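Local coordinates for TbiB1 (Thermobaculum terrenum, PDB 5V1V), which binds the leader peptide of a lasso peptide precursor, probably presenting that precursor to the enzymes that mature it, at residues R38-S41 and L42-E45; L71-F74 and L75-L78. All coordinates share one frame; numbering follows the deposited sequence.

Interactions 1 and 2 are local contacts on two helices of the one PqqD-like domain, interaction 1 on helix 34-44 and interaction 2 on helix 64-80, and they follow in that order along the chain with helix 49-59 between them. Their centres lie about 13 Å apart, yet the two helices meet: CG2 of Ile39 packs on CE2 of Phe74 at 3.7 Å, and CD1 of Leu43 on CD1 of Leu78 at 3.9 Å. Ile39, Phe74, Ala77 and Leu78 also touch apolar side chains of the bound leader peptide, so residues of both interactions contribute to the apolar surface that receives it. The zinc ion of interaction 1 sits on the other flank of helix 34-44.

Interaction 1: residues R38-S41 and L42-E45; sequences RIWS and LLEE. With ZN (zinc ion), chain E.
Glu44 reaches back one turn of helix 34-44, in the helical bundle of the PqqD-like domain, to lie beside Trp40 and Ser41. Its CB rests 3.4 Å from the backbone O of Ser41. With chi1 at -71°, CG falls beside the residue's own backbone N and comes close to the carbonyl O of Trp40. The chain then runs extended to CD, which lies against NE1 of Trp40. At the tip the carboxylate divides its work: OE1 binds the zinc ion at 1.9 Å, while OE2 stands 3.3 Å from NE1 of Trp40. The indole and carboxylate planes are turned 49° apart, and the two side chains cross at about a right angle. Ser12 accepts the hydrogen bond of Trp40 NE1 and pairs weakly with OE2, while His14 is the other protein ligand of the metal, tying this helix to strand 10-15.

The backbone bonds from Leu42, Leu43 and Glu44 to the carbonyls four residues earlier are regular, and the last, Glu45 N to Ser41 O at 3.2 Å, is bent to 136° where the helix ends. On another side, Arg38 folds over Leu42: a bend at chi2 lays one face of the guanidinium against CD2 of Leu42, which is 3.7 Å from NH2. The charge is paired with Glu59 through NE. Ile39 and Leu43 run side by side toward helix 64-80. In the metal site, a water molecule adds a further ligand, its O lying 1.9 Å from the zinc ion.

Interaction 2: residues L71-F74 and L75-L78; sequences LRDF and LRAL
Leu75 N to Leu71 O, 2.8 Å and almost straight at 175°, begins a run of four alpha-helical bonds that ends with Leu78 N to Phe74 O. Phe74 and Leu78, one turn apart, cross at a slant. CD1 of Leu78 approaches CE2 of the ring at 3.7 Å, and CG of Leu78 lies over one ring face, displaced toward the rim. Phe74 CG is trans to its own nitrogen (chi1 -177°), a setting that brings the ring beside the following turn. This is part of helix 64-80 of the PqqD-like domain, whose Phe74, Ala77 and Leu78 pack on apolar side chains of the bound leader peptide. Replacing Phe74 with an alanine would probably leave CD1 of Leu78 without its aromatic neighbour and take away part of the apolar surface met by the peptide and by Ile39. CD1 of Leu71 lies 3.8 Å from CG of Leu75, both residues buried, with Leu71 also touching helix 49-59. On the exposed flank Arg72 and Arg76 lie alongside each other, CG of Arg72 4.1 Å from CD of Arg76. Both reach Asp89, Arg76 by a salt bridge to its carboxylate and Arg72 by a hydrogen bond to its backbone O.

Interaction 1: residues R38-S41 and L42-E45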
# COMPACT_ATOMS: atom_id res chain seq x y z
N ARG A 38 1.78 4.27 -4.91
CA ARG A 38 2.48 5.38 -4.27
C ARG A 38 2.56 5.18 -2.75
O ARG A 38 3.62 5.38 -2.15
CB ARG A 38 1.84 6.72 -4.61
CG ARG A 38 2.57 7.91 -4.00
CD ARG A 38 3.94 8.16 -4.59
NE ARG A 38 4.58 9.30 -3.95
CZ ARG A 38 5.80 9.30 -3.41
NH1 ARG A 38 6.57 8.22 -3.45
NH2 ARG A 38 6.26 10.41 -2.85
N ILE A 39 1.44 4.79 -2.14
CA ILE A 39 1.43 4.48 -0.71
C ILE A 39 2.44 3.37 -0.40
O ILE A 39 3.20 3.48 0.56
CB ILE A 39 0.02 4.12 -0.21
CG1 ILE A 39 -0.87 5.36 -0.29
CG2 ILE A 39 0.09 3.57 1.21
CD1 ILE A 39 -2.35 5.04 -0.22
N TRP A 40 2.47 2.31 -1.22
CA TRP A 40 3.43 1.24 -0.98
C TRP A 40 4.87 1.75 -1.02
O TRP A 40 5.68 1.43 -0.15
CB TRP A 40 3.22 0.13 -2.00
CG TRP A 40 4.07 -1.07 -1.71
CD1 TRP A 40 5.26 -1.38 -2.30
CD2 TRP A 40 3.82 -2.10 -0.73
NE1 TRP A 40 5.76 -2.54 -1.75
CE2 TRP A 40 4.89 -3.01 -0.81
CE3 TRP A 40 2.78 -2.35 0.17
CZ2 TRP A 40 4.97 -4.15 -0.00
CZ3 TRP A 40 2.86 -3.49 0.98
CH2 TRP A 40 3.95 -4.37 0.88
N SER A 41 5.17 2.59 -2.00
CA SER A 41 6.51 3.16 -2.11
C SER A 41 6.90 3.97 -0.87
O SER A 41 8.05 3.90 -0.41
CB SER A 41 6.64 4.01 -3.37
OG SER A 41 6.52 3.20 -4.53
N LEU A 42 5.94 4.71 -0.32
CA LEU A 42 6.17 5.47 0.90
C LEU A 42 6.37 4.55 2.11
O LEU A 42 7.22 4.81 2.96
CB LEU A 42 5.03 6.46 1.14
CG LEU A 42 4.95 7.61 0.12
CD1 LEU A 42 3.54 8.18 0.03
CD2 LEU A 42 5.96 8.70 0.45
N LEU A 43 5.59 3.47 2.19
CA LEU A 43 5.80 2.46 3.23
C LEU A 43 7.19 1.84 3.12
O LEU A 43 7.86 1.60 4.13
CB LEU A 43 4.73 1.37 3.17
CG LEU A 43 3.32 1.77 3.60
CD1 LEU A 43 2.35 0.69 3.17
CD2 LEU A 43 3.23 2.03 5.10
N GLU A 44 7.64 1.58 1.89
CA GLU A 44 8.99 1.04 1.67
C GLU A 44 10.07 1.95 2.25
O GLU A 44 11.11 1.46 2.70
CB GLU A 44 9.22 0.80 0.18
CG GLU A 44 8.43 -0.37 -0.37
CD GLU A 44 8.63 -0.60 -1.85
OE1 GLU A 44 8.50 0.36 -2.64
OE2 GLU A 44 8.91 -1.75 -2.24
N GLU A 45 9.81 3.25 2.24
CA GLU A 45 10.73 4.26 2.78
C GLU A 45 10.60 4.44 4.30
O GLU A 45 11.33 5.24 4.90
CB GLU A 45 10.50 5.62 2.10
CG GLU A 45 10.85 5.64 0.62
CD GLU A 45 10.18 6.78 -0.12
OE1 GLU A 45 9.57 7.66 0.53
OE2 GLU A 45 10.24 6.80 -1.37
ZN ZN E . 9.43 0.16 -4.33
O HOH W 1 9.94 2.04 -4.40

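Interaction 2: residues L71-F74 and L75-L78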
# COMPACT_ATOMS: atom_id res chain seq x y z
N LEU A 71 -6.85 5.64 3.35
CA LEU A 71 -5.59 5.07 3.82
C LEU A 71 -5.85 4.05 4.91
O LEU A 71 -5.27 2.97 4.89
CB LEU A 71 -4.62 6.14 4.30
CG LEU A 71 -3.26 5.63 4.80
CD1 LEU A 71 -2.49 4.97 3.65
CD2 LEU A 71 -2.45 6.76 5.42
N ARG A 72 -6.73 4.36 5.85
CA ARG A 72 -7.04 3.40 6.91
C ARG A 72 -7.50 2.06 6.33
O ARG A 72 -7.00 1.00 6.73
CB ARG A 72 -8.10 3.95 7.86
CG ARG A 72 -8.37 3.00 9.03
CD ARG A 72 -9.58 3.36 9.89
NE ARG A 72 -9.62 4.77 10.29
CZ ARG A 72 -8.99 5.29 11.34
NH1 ARG A 72 -8.24 4.53 12.13
NH2 ARG A 72 -9.12 6.59 11.60
N ASP A 73 -8.43 2.10 5.39
CA ASP A 73 -8.94 0.87 4.78
C ASP A 73 -7.87 0.13 3.99
O ASP A 73 -7.81 -1.10 4.02
CB ASP A 73 -10.16 1.15 3.88
CG ASP A 73 -11.44 1.41 4.65
OD1 ASP A 73 -11.58 0.93 5.80
OD2 ASP A 73 -12.33 2.09 4.10
N PHE A 74 -7.02 0.87 3.29
CA PHE A 74 -5.97 0.27 2.49
C PHE A 74 -4.94 -0.41 3.38
O PHE A 74 -4.55 -1.56 3.14
CB PHE A 74 -5.33 1.33 1.60
CG PHE A 74 -4.27 0.81 0.69
CD1 PHE A 74 -4.59 -0.04 -0.37
CD2 PHE A 74 -2.95 1.19 0.87
CE1 PHE A 74 -3.60 -0.50 -1.22
CE2 PHE A 74 -1.96 0.75 0.01
CZ PHE A 74 -2.28 -0.11 -1.03
N LEU A 75 -4.50 0.29 4.43
CA LEU A 75 -3.55 -0.31 5.37
C LEU A 75 -4.14 -1.55 6.05
O LEU A 75 -3.46 -2.55 6.23
CB LEU A 75 -3.09 0.71 6.41
CG LEU A 75 -2.32 1.92 5.90
CD1 LEU A 75 -1.91 2.78 7.08
CD2 LEU A 75 -1.11 1.52 5.08
N ARG A 76 -5.43 -1.49 6.40
CA ARG A 76 -6.09 -2.65 6.97
C ARG A 76 -6.11 -3.82 5.99
O ARG A 76 -5.92 -4.96 6.40
CB ARG A 76 -7.51 -2.31 7.37
CG ARG A 76 -7.62 -1.42 8.60
CD ARG A 76 -9.07 -1.03 8.88
NE ARG A 76 -9.94 -2.20 9.02
CZ ARG A 76 -9.98 -2.99 10.09
NH1 ARG A 76 -9.21 -2.73 11.15
NH2 ARG A 76 -10.80 -4.03 10.11
N ALA A 77 -6.30 -3.54 4.70
CA ALA A 77 -6.31 -4.60 3.70
C ALA A 77 -4.93 -5.23 3.59
O ALA A 77 -4.81 -6.45 3.51
CB ALA A 77 -6.80 -4.08 2.35
N LEU A 78 -3.90 -4.40 3.60
CA LEU A 78 -2.53 -4.91 3.57
C LEU A 78 -2.25 -5.77 4.81
O LEU A 78 -1.67 -6.85 4.70
CB LEU A 78 -1.51 -3.78 3.47
CG LEU A 78 -1.56 -2.89 2.23
CD1 LEU A 78 -0.54 -1.76 2.39
CD2 LEU A 78 -1.31 -3.68 0.96